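Local coordinates for protein intimin (Escherichia coli, PDB 6TPL) that probably serves as a bacterial outer-membrane adhesin for host-cell attachment, with two extracellular Ig-like domains, D0 and D1, forming an extended juncture in its passenger, at residues 9-14 against 22-27; 53-58 against 66-71; 121-126 against 167-172; 125-130 against 161-166. One frame throughout, in Å; residues are numbered along the deposited sequence.

Contact 1 of 4, residues 9-14 against 22-27; sequences FTADKT and EAITYT. With MG (magnesium ion), chain E.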
loop_
_atom_site.group_PDB
_atom_site.type_symbol
_atom_site.label_atom_id
_atom_site.label_comp_id
_atom_site.label_asym_id
_atom_site.label_seq_id
_atom_site.Cartn_x
_atom_site.Cartn_y
_atom_site.Cartn_z
ATOM N N PHE A 9 -7.235 -8.711 1.889
ATOM C CA PHE A 9 -6.640 -8.705 0.553
ATOM C C PHE A 9 -5.214 -8.188 0.734
ATOM O O PHE A 9 -5.008 -6.990 0.956
ATOM C CB PHE A 9 -7.456 -7.857 -0.415
ATOM C CG PHE A 9 -7.036 -8.009 -1.856
ATOM C CD1 PHE A 9 -6.768 -9.263 -2.395
ATOM C CD2 PHE A 9 -6.904 -6.897 -2.669
ATOM C CE1 PHE A 9 -6.369 -9.398 -3.713
ATOM C CE2 PHE A 9 -6.505 -7.023 -3.987
ATOM C CZ PHE A 9 -6.241 -8.274 -4.513
ATOM N N THR A 10 -4.246 -9.101 0.683
ATOM C CA THR A 10 -2.857 -8.798 0.991
ATOM C C THR A 10 -1.965 -9.321 -0.126
ATOM O O THR A 10 -2.359 -10.191 -0.908
ATOM C CB THR A 10 -2.415 -9.423 2.326
ATOM O OG1 THR A 10 -2.461 -10.853 2.240
ATOM C CG2 THR A 10 -3.308 -8.958 3.465
ATOM N N ALA A 11 -0.741 -8.793 -0.176
ATOM C CA ALA A 11 0.268 -9.223 -1.137
ATOM C C ALA A 11 1.463 -9.831 -0.407
ATOM O O ALA A 11 1.702 -9.555 0.774
ATOM C CB ALA A 11 0.719 -8.046 -2.014
ATOM N N ASP A 12 2.211 -10.677 -1.122
ATOM C CA ASP A 12 3.378 -11.338 -0.548
ATOM C C ASP A 12 4.614 -10.448 -0.536
ATOM O O ASP A 12 5.615 -10.809 0.096
ATOM C CB ASP A 12 3.680 -12.629 -1.314
ATOM C CG ASP A 12 4.073 -12.386 -2.760
ATOM O OD1 ASP A 12 3.808 -11.291 -3.306
ATOM O OD2 ASP A 12 4.655 -13.313 -3.370
ATOM N N LYS A 13 4.562 -9.300 -1.207
ATOM C CA LYS A 13 5.673 -8.367 -1.278
ATOM C C LYS A 13 5.112 -6.953 -1.288
ATOM O O LYS A 13 3.994 -6.728 -1.758
ATOM C CB LYS A 13 6.514 -8.575 -2.540
ATOM C CG LYS A 13 6.979 -9.992 -2.827
ATOM C CD LYS A 13 7.307 -10.097 -4.321
ATOM C CE LYS A 13 8.123 -11.328 -4.677
ATOM N NZ LYS A 13 8.429 -11.382 -6.140
ATOM N N THR A 14 5.898 -5.995 -0.793
ATOM C CA THR A 14 5.517 -4.596 -0.935
ATOM C C THR A 14 6.020 -3.979 -2.235
ATOM O O THR A 14 5.502 -2.938 -2.652
ATOM C CB THR A 14 6.039 -3.763 0.239
ATOM O OG1 THR A 14 7.455 -3.932 0.369
ATOM C CG2 THR A 14 5.356 -4.186 1.528
ATOM N N GLU A 22 9.119 -9.997 -12.527
ATOM C CA GLU A 22 8.878 -10.307 -11.123
ATOM C C GLU A 22 7.407 -10.093 -10.795
ATOM O O GLU A 22 6.810 -9.090 -11.199
ATOM C CB GLU A 22 9.747 -9.441 -10.211
ATOM C CG GLU A 22 9.578 -9.791 -8.740
ATOM C CD GLU A 22 10.542 -9.049 -7.836
ATOM O OE1 GLU A 22 10.610 -9.389 -6.635
ATOM O OE2 GLU A 22 11.230 -8.131 -8.323
ATOM N N ALA A 23 6.823 -11.036 -10.063
ATOM C CA ALA A 23 5.402 -11.016 -9.758
ATOM C C ALA A 23 5.174 -10.676 -8.292
ATOM O O ALA A 23 5.913 -11.134 -7.413
ATOM C CB ALA A 23 4.752 -12.362 -10.081
ATOM N N ILE A 24 4.158 -9.854 -8.040
ATOM C CA ILE A 24 3.586 -9.673 -6.711
ATOM C C ILE A 24 2.299 -10.487 -6.654
ATOM O O ILE A 24 1.406 -10.306 -7.491
ATOM C CB ILE A 24 3.313 -8.191 -6.411
ATOM C CG1 ILE A 24 4.618 -7.386 -6.470
ATOM C CG2 ILE A 24 2.676 -8.038 -5.042
ATOM C CD1 ILE A 24 4.443 -5.911 -6.169
ATOM N N THR A 25 2.193 -11.386 -5.677
ATOM C CA THR A 25 1.054 -12.293 -5.581
ATOM C C THR A 25 0.118 -11.829 -4.468
ATOM O O THR A 25 0.537 -11.689 -3.314
ATOM C CB THR A 25 1.517 -13.730 -5.336
ATOM O OG1 THR A 25 2.312 -14.178 -6.442
ATOM C CG2 THR A 25 0.311 -14.654 -5.178
ATOM N N TYR A 26 -1.144 -11.595 -4.820
ATOM C CA TYR A 26 -2.170 -11.165 -3.882
ATOM C C TYR A 26 -3.031 -12.351 -3.463
ATOM O O TYR A 26 -3.288 -13.258 -4.255
ATOM C CB TYR A 26 -3.084 -10.102 -4.500
ATOM C CG TYR A 26 -2.429 -8.771 -4.791
ATOM C CD1 TYR A 26 -1.624 -8.600 -5.908
ATOM C CD2 TYR A 26 -2.641 -7.682 -3.964
ATOM C CE1 TYR A 26 -1.028 -7.384 -6.181
ATOM C CE2 TYR A 26 -2.051 -6.459 -4.231
ATOM C CZ TYR A 26 -1.248 -6.317 -5.340
ATOM O OH TYR A 26 -0.654 -5.102 -5.612
ATOM N N THR A 27 -3.502 -12.329 -2.220
ATOM C CA THR A 27 -4.448 -13.326 -1.726
ATOM C C THR A 27 -5.670 -12.608 -1.171
ATOM O O THR A 27 -5.547 -11.781 -0.260
ATOM C CB THR A 27 -3.826 -14.222 -0.646
ATOM O OG1 THR A 27 -2.699 -14.926 -1.183
ATOM C CG2 THR A 27 -4.859 -15.230 -0.133
HETATM MG MG MG E . 11.360 -9.387 -4.811
HETATM O O HOH W 1 5.014 -13.372 -5.949
HETATM O O HOH W 2 13.291 -9.018 -3.431
HETATM O O HOH W 3 10.146 -7.611 -3.731
HETATM O O HOH W 4 11.005 -10.869 -2.742
#
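Two neighbouring strands of the first bacterial Ig-like domain, 5-11 and 24-32, run antiparallel, with Thr-10 and Thr-27 as a hydrogen-bonded pair and Ala-11 facing Tyr-26. Thr-27 N reaches Thr-10 O at 2.8 Å. On the core side, Ala-11 CB lies over one face of the Tyr-26 ring in a CH-pi contact, offset toward the rim, while the Phe-9 and Tyr-26 rings are near parallel (27°) but slid apart. Phe-9 CE1 meets Tyr-26 CB at 3.5 Å, and strands 76-83 and 91-99 pack against both rings from the second sheet.

Past the strand, Asp-12 takes over the pairing: its N binds Thr-25 O, and OD1 receives Thr-25 N at 2.9 Å from above the carboxylate plane. A water links OD2 to Ala-23 O and Thr-25 OG1. Lys-13 reaches on, extended, NZ binding Ala-23 O at 2.8 Å and making a salt bridge to Glu-22 OE1 at 3.0 Å. With an alanine here, Ala-23 O would probably rely on the water and Glu-22 OE1 lack its lysine mate. Glu-22 OE2 accepts from Lys-17 N; OE1, met by the lysine on its anti lone pair, also binds a magnesium ion at 2.0 Å.

Contact 2 of 4, residues 53-58 against 66-71; sequences LSANSA and ATVTLK
Ser-54 holds to Thr-69 through both its backbone and its side chain. Followed outward, its CB comes within 3.2 Å of Thr-69 OG1; OG, at the tip, then accepts the Thr-69 N-H at 3.1 Å in a nearly straight bond (166°). With chi1 at 58°, OG is placed between the backbone N and the carbonyl carbon, which turns it back onto strand 65-71. The same OG touches Val-68 CG2 at 3.3 Å. In return Ser-54 N donates to Thr-69 O at 3.0 Å. The bonds thus copy a hydrogen-bonded antiparallel pair, except that the serine hydroxyl stands in for the backbone carbonyl, and the chain can leave the sheet at this residue while Thr-69 N keeps an acceptor.

One residue earlier, Leu-53 and Leu-70 form a non-hydrogen-bonded pair whose side chains share a face: Leu-53 CD2 packs on Leu-70 CD1 at 3.9 Å and on Val-68 CG2 at 4.1 Å. Val-68 CG2 is also approached by Ala-55 O at 3.4 Å. Farther along, the two chains have drawn apart, and Ala-58 meets Ala-66 by a loose methyl contact.

The divergence marks a change of sheet. Leu-53 ends the short strand 52-53 beside 65-71, which pairs on its other side with 24-32; Ala-58 lies in strand 57-59, at the margin of the opposing sheet, bonded to Val-42 of strand 41-48. Phe-44 of that strand touches both Ala-58 and Val-68, so its side chain meets both segments.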
loop_
_atom_site.group_PDB
_atom_site.type_symbol
_atom_site.label_atom_id
_atom_site.label_comp_id
_atom_site.label_asym_id
_atom_site.label_seq_id
_atom_site.Cartn_x
_atom_site.Cartn_y
_atom_site.Cartn_z
ATOM N N LEU A 53 -2.504 -7.547 -14.560
ATOM C CA LEU A 53 -3.007 -8.629 -13.727
ATOM C C LEU A 53 -3.002 -9.935 -14.510
ATOM O O LEU A 53 -3.260 -9.949 -15.716
ATOM C CB LEU A 53 -4.429 -8.320 -13.254
ATOM C CG LEU A 53 -4.656 -7.287 -12.146
ATOM C CD1 LEU A 53 -6.121 -6.906 -12.043
ATOM C CD2 LEU A 53 -4.150 -7.858 -10.821
ATOM N N SER A 54 -2.715 -11.038 -13.816
ATOM C CA SER A 54 -2.751 -12.339 -14.475
ATOM C C SER A 54 -4.180 -12.783 -14.749
ATOM O O SER A 54 -4.422 -13.540 -15.696
ATOM C CB SER A 54 -2.031 -13.392 -13.631
ATOM O OG SER A 54 -2.617 -13.503 -12.341
ATOM N N ALA A 55 -5.133 -12.324 -13.942
ATOM C CA ALA A 55 -6.525 -12.715 -14.082
ATOM C C ALA A 55 -7.405 -11.596 -13.553
ATOM O O ALA A 55 -6.984 -10.798 -12.711
ATOM C CB ALA A 55 -6.823 -14.019 -13.329
ATOM N N ASN A 56 -8.636 -11.548 -14.057
ATOM C CA ASN A 56 -9.610 -10.552 -13.643
ATOM C C ASN A 56 -10.663 -11.123 -12.704
ATOM O O ASN A 56 -11.405 -10.352 -12.086
ATOM C CB ASN A 56 -10.287 -9.952 -14.876
ATOM C CG ASN A 56 -9.302 -9.646 -15.988
ATOM O OD1 ASN A 56 -8.332 -8.912 -15.791
ATOM N ND2 ASN A 56 -9.538 -10.220 -17.163
ATOM N N SER A 57 -10.736 -12.445 -12.577
ATOM C CA SER A 57 -11.709 -13.072 -11.695
ATOM C C SER A 57 -11.279 -14.505 -11.436
ATOM O O SER A 57 -11.049 -15.264 -12.383
ATOM C CB SER A 57 -13.108 -13.036 -12.313
ATOM O OG SER A 57 -14.003 -13.852 -11.583
ATOM N N ALA A 58 -11.185 -14.868 -10.158
ATOM C CA ALA A 58 -10.775 -16.202 -9.749
ATOM C C ALA A 58 -11.637 -16.651 -8.581
ATOM O O ALA A 58 -12.059 -15.843 -7.750
ATOM C CB ALA A 58 -9.294 -16.237 -9.359
ATOM N N ALA A 66 -8.389 -16.917 -2.792
ATOM C CA ALA A 66 -8.226 -16.768 -4.230
ATOM C C ALA A 66 -7.036 -15.854 -4.473
ATOM O O ALA A 66 -6.871 -14.847 -3.776
ATOM C CB ALA A 66 -9.492 -16.185 -4.874
ATOM N N THR A 67 -6.206 -16.208 -5.453
ATOM C CA THR A 67 -4.961 -15.496 -5.688
ATOM C C THR A 67 -4.920 -14.905 -7.091
ATOM O O THR A 67 -5.695 -15.275 -7.977
ATOM C CB THR A 67 -3.747 -16.412 -5.483
ATOM O OG1 THR A 67 -3.719 -17.411 -6.508
ATOM C CG2 THR A 67 -3.807 -17.092 -4.123
ATOM N N VAL A 68 -3.985 -13.973 -7.273
ATOM C CA VAL A 68 -3.753 -13.321 -8.557
ATOM C C VAL A 68 -2.375 -12.674 -8.465
ATOM O O VAL A 68 -1.890 -12.370 -7.372
ATOM C CB VAL A 68 -4.851 -12.276 -8.890
ATOM C CG1 VAL A 68 -4.743 -11.086 -7.952
ATOM C CG2 VAL A 68 -4.753 -11.856 -10.356
ATOM N N THR A 69 -1.728 -12.476 -9.610
ATOM C CA THR A 69 -0.401 -11.877 -9.621
ATOM C C THR A 69 -0.402 -10.582 -10.422
ATOM O O THR A 69 -1.271 -10.343 -11.266
ATOM C CB THR A 69 0.657 -12.832 -10.190
ATOM O OG1 THR A 69 0.442 -13.023 -11.594
ATOM C CG2 THR A 69 0.618 -14.182 -9.482
ATOM N N LEU A 70 0.615 -9.762 -10.152
ATOM C CA LEU A 70 0.759 -8.435 -10.734
ATOM C C LEU A 70 2.200 -8.225 -11.172
ATOM O O LEU A 70 3.133 -8.532 -10.422
ATOM C CB LEU A 70 0.356 -7.354 -9.721
ATOM C CG LEU A 70 0.288 -5.904 -10.197
ATOM C CD1 LEU A 70 -0.976 -5.671 -10.999
ATOM C CD2 LEU A 70 0.363 -4.955 -9.009
ATOM N N LYS A 71 2.374 -7.709 -12.384
ATOM C CA LYS A 71 3.682 -7.379 -12.927
ATOM C C LYS A 71 3.594 -6.014 -13.594
ATOM O O LYS A 71 2.504 -5.526 -13.906
ATOM C CB LYS A 71 4.159 -8.431 -13.935
ATOM C CG LYS A 71 4.063 -9.863 -13.442
ATOM C CD LYS A 71 4.284 -10.849 -14.584
ATOM C CE LYS A 71 4.069 -12.283 -14.125
ATOM N NZ LYS A 71 4.133 -13.254 -15.255
#

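Contact 3 of 4, residues 121-126 against 167-172; sequences QDAITY and TLTSTT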
loop_
_atom_site.group_PDB
_atom_site.type_symbol
_atom_site.label_atom_id
_atom_site.label_comp_id
_atom_site.label_asym_id
_atom_site.label_seq_id
_atom_site.Cartn_x
_atom_site.Cartn_y
_atom_site.Cartn_z
ATOM N N GLN A 121 -1.505 16.040 19.517
ATOM C CA GLN A 121 -0.576 15.177 20.234
ATOM C C GLN A 121 -0.595 13.741 19.737
ATOM O O GLN A 121 0.468 13.127 19.623
ATOM C CB GLN A 121 -0.911 15.204 21.737
ATOM C CG GLN A 121 -0.869 16.590 22.351
ATOM C CD GLN A 121 0.535 17.157 22.411
ATOM O OE1 GLN A 121 1.510 16.419 22.552
ATOM N NE2 GLN A 121 0.643 18.476 22.308
ATOM N N ASP A 122 -1.773 13.194 19.442
ATOM C CA ASP A 122 -1.894 11.814 18.987
ATOM C C ASP A 122 -1.269 11.681 17.605
ATOM O O ASP A 122 -1.802 12.204 16.623
ATOM C CB ASP A 122 -3.362 11.408 18.954
ATOM C CG ASP A 122 -3.544 9.924 18.730
ATOM O OD1 ASP A 122 -4.699 9.486 18.575
ATOM O OD2 ASP A 122 -2.531 9.198 18.727
ATOM N N ALA A 123 -0.157 10.964 17.515
ATOM C CA ALA A 123 0.674 10.964 16.319
ATOM C C ALA A 123 0.524 9.671 15.526
ATOM O O ALA A 123 0.445 8.577 16.096
ATOM C CB ALA A 123 2.145 11.180 16.688
ATOM N N ILE A 124 0.478 9.814 14.202
ATOM C CA ILE A 124 0.554 8.693 13.273
ATOM C C ILE A 124 1.963 8.640 12.708
ATOM O O ILE A 124 2.495 9.658 12.250
ATOM C CB ILE A 124 -0.494 8.822 12.156
ATOM C CG1 ILE A 124 -1.895 8.600 12.741
ATOM C CG2 ILE A 124 -0.208 7.810 11.057
ATOM C CD1 ILE A 124 -3.024 8.927 11.810
ATOM N N THR A 125 2.573 7.462 12.750
ATOM C CA THR A 125 3.960 7.289 12.349
ATOM C C THR A 125 4.011 6.683 10.951
ATOM O O THR A 125 3.358 5.667 10.682
ATOM C CB THR A 125 4.715 6.398 13.340
ATOM O OG1 THR A 125 4.621 6.947 14.658
ATOM C CG2 THR A 125 6.186 6.288 12.937
ATOM N N TYR A 126 4.770 7.321 10.064
ATOM C CA TYR A 126 4.975 6.852 8.701
ATOM C C TYR A 126 6.413 6.389 8.556
ATOM O O TYR A 126 7.335 7.098 8.969
ATOM C CB TYR A 126 4.694 7.953 7.679
ATOM C CG TYR A 126 3.261 8.406 7.630
ATOM C CD1 TYR A 126 2.771 9.319 8.551
ATOM C CD2 TYR A 126 2.403 7.927 6.658
ATOM C CE1 TYR A 126 1.461 9.738 8.512
ATOM C CE2 TYR A 126 1.090 8.336 6.605
ATOM C CZ TYR A 126 0.621 9.244 7.537
ATOM O OH TYR A 126 -0.684 9.661 7.497
ATOM N N THR A 167 6.487 11.557 12.053
ATOM C CA THR A 167 5.184 11.475 12.695
ATOM C C THR A 167 4.314 12.634 12.229
ATOM O O THR A 167 4.809 13.678 11.795
ATOM C CB THR A 167 5.291 11.496 14.224
ATOM O OG1 THR A 167 5.998 12.662 14.660
ATOM C CG2 THR A 167 5.996 10.251 14.729
ATOM N N LEU A 168 3.002 12.436 12.333
ATOM C CA LEU A 168 2.008 13.407 11.898
ATOM C C LEU A 168 0.980 13.593 13.002
ATOM O O LEU A 168 0.408 12.613 13.494
ATOM C CB LEU A 168 1.317 12.951 10.611
ATOM C CG LEU A 168 0.222 13.862 10.036
ATOM C CD1 LEU A 168 0.867 15.068 9.368
ATOM C CD2 LEU A 168 -0.664 13.092 9.070
ATOM N N THR A 169 0.758 14.844 13.393
ATOM C CA THR A 169 -0.328 15.205 14.294
ATOM C C THR A 169 -1.235 16.215 13.604
ATOM O O THR A 169 -0.897 16.781 12.563
ATOM C CB THR A 169 0.196 15.795 15.611
ATOM O OG1 THR A 169 0.983 16.962 15.333
ATOM C CG2 THR A 169 1.029 14.773 16.359
ATOM N N SER A 170 -2.402 16.454 14.196
ATOM C CA SER A 170 -3.308 17.461 13.665
ATOM C C SER A 170 -4.184 18.004 14.785
ATOM O O SER A 170 -4.699 17.246 15.613
ATOM C CB SER A 170 -4.186 16.907 12.540
ATOM O OG SER A 170 -5.049 17.911 12.011
ATOM N N THR A 171 -4.344 19.325 14.799
ATOM C CA THR A 171 -5.266 19.985 15.710
ATOM C C THR A 171 -6.667 20.135 15.127
ATOM O O THR A 171 -7.558 20.632 15.820
ATOM C CB THR A 171 -4.739 21.370 16.105
ATOM O OG1 THR A 171 -4.599 22.194 14.942
ATOM C CG2 THR A 171 -3.392 21.254 16.799
ATOM N N THR A 172 -6.888 19.728 13.879
ATOM C CA THR A 172 -8.213 19.780 13.277
ATOM C C THR A 172 -8.540 18.444 12.631
ATOM O O THR A 172 -7.641 17.728 12.172
ATOM C CB THR A 172 -8.319 20.895 12.221
ATOM O OG1 THR A 172 -7.499 20.573 11.085
ATOM C CG2 THR A 172 -7.870 22.227 12.796
HETATM O O HOH W 5 -3.055 14.684 16.482
#
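Ile-124 O accepts Leu-168 N from the neighbouring strand at 2.8 Å. The same Ile-124 O has Thr-167 CA 3.3 Å away in a CA-H...O contact. Leu-168 O mirrors it, receiving Ile-124 N at 2.9 Å in a nearly straight bond (167°), with the CA-H of Ala-123 also turned to it. Ile-124 and Leu-168 therefore make a hydrogen-bonded antiparallel pair, followed by the non-hydrogen-bonded pair of Thr-125 and Thr-167.

On the inner face, a chi1 of 179° swings the Leu-168 branch alongside the tyrosine, and CD2 reaches Tyr-126 OH. Leu-168 CB meets the edge of the Tyr-126 ring, near its plane, with CE1 at 3.8 Å. Val-178 of strand 174-181 touches both side chains from across the sandwich. The other face is lined by alanine and threonines: Thr-125 and Thr-167 lie side by side, OG1 of the first against CG2 of the second at 3.6 Å, and the Thr-169 methyl rests on Ala-123 CB.

Beyond the last bridge the chains part, and a water enters, 2.8 Å from Asp-122 O and accepting from Ser-170 N at 3.0 Å. The Asp-122 carboxylate turns elsewhere, to a salt bridge with Lys-113 and to Val-117 N. Chemically, direct backbone bonding gives way to a water-mediated join just past the strands, at Asp-122 and Ser-170, whereas Leu-168 and Tyr-126 meet by apolar packing apart from the phenol oxygen.

Contact 4 of 4, residues 125-130 against 161-166; sequences TYTVKV and NGYAKV
Backbone bonds dominate between Tyr-126 and Val-166, Val-128 and Ala-164, and Val-130 and Gly-162. Five N-H groups cross, among them Tyr-126 N to Val-166 O at 2.9 Å (172°) and Val-128 N to Ala-164 O at 2.8 Å. Val-130 N to Gly-162 O closes the series at the turn, where glycine suits both a positive phi (90°), at which a CB would press on the preceding carbonyl O, and the nearness of Val-130 O. Several of the carbonyls also take a CA-H; Lys-165 CA lies 3.1 Å from Tyr-126 O.

On the face bearing Thr-127, Lys-129, Tyr-163 and Lys-165, the tyrosine ring is packed by the carbon parts of its neighbours. A chi1 of -161° and an extended chain lay Lys-129 along the ring: CG sits over a face, 4.1 Å from the Tyr-163 centroid, in a CH-pi contact, and the rest runs on toward the phenol oxygen. Thr-127 CG2 comes to Tyr-163 CD2 at 3.6 Å.

Polar side-chain contact runs through solvent: a water sits 2.5 Å from Tyr-163 OH and accepts from Lys-129 NZ at 3.2 Å. An alanine in place of the tyrosine is likely to leave the lysine methylenes uncovered and that chain free to turn, with the water held by Lys-129 alone among these partners. Asp-159 OD2 holds the turn by accepting from Asn-161 N and Tyr-163 N.

Val-128, Ala-164 and Val-166 face Val-142 and Phe-144 of strand 141-146. Such a two-sided pair, mixed polar outside and aliphatic toward the core, befits an Ig-like beta-sandwich, here the second domain.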
loop_
_atom_site.group_PDB
_atom_site.type_symbol
_atom_site.label_atom_id
_atom_site.label_comp_id
_atom_site.label_asym_id
_atom_site.label_seq_id
_atom_site.Cartn_x
_atom_site.Cartn_y
_atom_site.Cartn_z
ATOM N N THR A 125 2.573 7.462 12.750
ATOM C CA THR A 125 3.960 7.289 12.349
ATOM C C THR A 125 4.011 6.683 10.951
ATOM O O THR A 125 3.358 5.667 10.682
ATOM C CB THR A 125 4.715 6.398 13.340
ATOM O OG1 THR A 125 4.621 6.947 14.658
ATOM C CG2 THR A 125 6.186 6.288 12.937
ATOM N N TYR A 126 4.770 7.321 10.064
ATOM C CA TYR A 126 4.975 6.852 8.701
ATOM C C TYR A 126 6.413 6.389 8.556
ATOM O O TYR A 126 7.335 7.098 8.969
ATOM C CB TYR A 126 4.694 7.953 7.679
ATOM C CG TYR A 126 3.261 8.406 7.630
ATOM C CD1 TYR A 126 2.771 9.319 8.551
ATOM C CD2 TYR A 126 2.403 7.927 6.658
ATOM C CE1 TYR A 126 1.461 9.738 8.512
ATOM C CE2 TYR A 126 1.090 8.336 6.605
ATOM C CZ TYR A 126 0.621 9.244 7.537
ATOM O OH TYR A 126 -0.684 9.661 7.497
ATOM N N THR A 127 6.604 5.223 7.944
ATOM C CA THR A 127 7.926 4.641 7.756
ATOM C C THR A 127 8.108 4.308 6.282
ATOM O O THR A 127 7.332 3.534 5.715
ATOM C CB THR A 127 8.104 3.394 8.625
ATOM O OG1 THR A 127 7.903 3.732 10.008
ATOM C CG2 THR A 127 9.498 2.804 8.451
ATOM N N VAL A 128 9.125 4.906 5.670
ATOM C CA VAL A 128 9.474 4.675 4.275
ATOM C C VAL A 128 10.769 3.878 4.237
ATOM O O VAL A 128 11.644 4.042 5.094
ATOM C CB VAL A 128 9.629 6.002 3.506
ATOM C CG1 VAL A 128 10.386 5.776 2.215
ATOM C CG2 VAL A 128 8.269 6.621 3.248
ATOM N N LYS A 129 10.885 3.005 3.240
ATOM C CA LYS A 129 12.112 2.264 2.986
ATOM C C LYS A 129 12.618 2.604 1.591
ATOM O O LYS A 129 11.829 2.746 0.652
ATOM C CB LYS A 129 11.898 0.755 3.110
ATOM C CG LYS A 129 13.185 -0.029 3.303
ATOM C CD LYS A 129 12.921 -1.523 3.321
ATOM C CE LYS A 129 14.159 -2.309 3.725
ATOM N NZ LYS A 129 13.867 -3.770 3.802
ATOM N N VAL A 130 13.935 2.736 1.466
ATOM C CA VAL A 130 14.593 3.032 0.200
ATOM C C VAL A 130 15.569 1.906 -0.099
ATOM O O VAL A 130 16.346 1.507 0.775
ATOM C CB VAL A 130 15.329 4.383 0.249
ATOM C CG1 VAL A 130 16.022 4.642 -1.072
ATOM C CG2 VAL A 130 14.360 5.498 0.582
ATOM N N ASN A 161 19.342 0.512 7.682
ATOM C CA ASN A 161 18.411 -0.493 7.193
ATOM C C ASN A 161 17.484 0.060 6.122
ATOM O O ASN A 161 16.561 -0.637 5.689
ATOM C CB ASN A 161 17.606 -1.060 8.359
ATOM C CG ASN A 161 18.477 -1.802 9.356
ATOM O OD1 ASN A 161 19.233 -2.701 8.986
ATOM N ND2 ASN A 161 18.394 -1.413 10.623
ATOM N N GLY A 162 17.717 1.293 5.681
ATOM C CA GLY A 162 16.961 1.878 4.600
ATOM C C GLY A 162 15.720 2.626 5.014
ATOM O O GLY A 162 14.960 3.055 4.140
ATOM N N TYR A 163 15.495 2.813 6.308
ATOM C CA TYR A 163 14.242 3.369 6.792
ATOM C C TYR A 163 14.379 4.835 7.177
ATOM O O TYR A 163 15.379 5.245 7.774
ATOM C CB TYR A 163 13.729 2.592 8.006
ATOM C CG TYR A 163 13.328 1.172 7.710
ATOM C CD1 TYR A 163 14.103 0.110 8.145
ATOM C CD2 TYR A 163 12.175 0.895 6.998
ATOM C CE1 TYR A 163 13.739 -1.193 7.880
ATOM C CE2 TYR A 163 11.802 -0.399 6.723
ATOM C CZ TYR A 163 12.586 -1.443 7.166
ATOM O OH TYR A 163 12.217 -2.737 6.898
ATOM N N ALA A 164 13.346 5.609 6.839
ATOM C CA ALA A 164 13.161 6.978 7.294
ATOM C C ALA A 164 11.756 7.070 7.864
ATOM O O ALA A 164 10.818 6.505 7.293
ATOM C CB ALA A 164 13.337 7.986 6.157
ATOM N N LYS A 165 11.601 7.762 8.989
ATOM C CA LYS A 165 10.290 7.883 9.607
ATOM C C LYS A 165 10.014 9.316 10.028
ATOM O O LYS A 165 10.921 10.066 10.397
ATOM C CB LYS A 165 10.141 6.956 10.828
ATOM C CG LYS A 165 11.029 7.290 12.025
ATOM C CD LYS A 165 10.667 6.402 13.212
ATOM C CE LYS A 165 11.385 6.813 14.483
ATOM N NZ LYS A 165 10.957 5.985 15.647
ATOM N N VAL A 166 8.733 9.680 9.968
ATOM C CA VAL A 166 8.227 10.940 10.495
ATOM C C VAL A 166 6.905 10.642 11.183
ATOM O O VAL A 166 6.273 9.611 10.938
ATOM C CB VAL A 166 8.026 12.013 9.403
ATOM C CG1 VAL A 166 9.357 12.389 8.772
ATOM C CG2 VAL A 166 7.019 11.536 8.352
HETATM O O HOH W 6 10.931 -3.865 5.072
#

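Overall arrangement
From the N terminus, contact 1 closes a short loop that carries strand 15-17 over to the other sheet of the first domain. Contact 2 follows in series, enclosing residues 59-65; the two join directly, since strands 24-32 and 65-71 are neighbours, with Tyr-26 N bound to Val-68 O. In the second domain contacts 3 and 4 build on the same two strands, 124-132 and 163-169. Contact 4 nests inside contact 3, and Thr-125 and Tyr-126 belong to both. Contacts 1 and 4 do not touch, their nearest atoms about 7 Å apart, but Glu-108 of the second domain bridges them, bonded to Thr-14 and touching Lys-129.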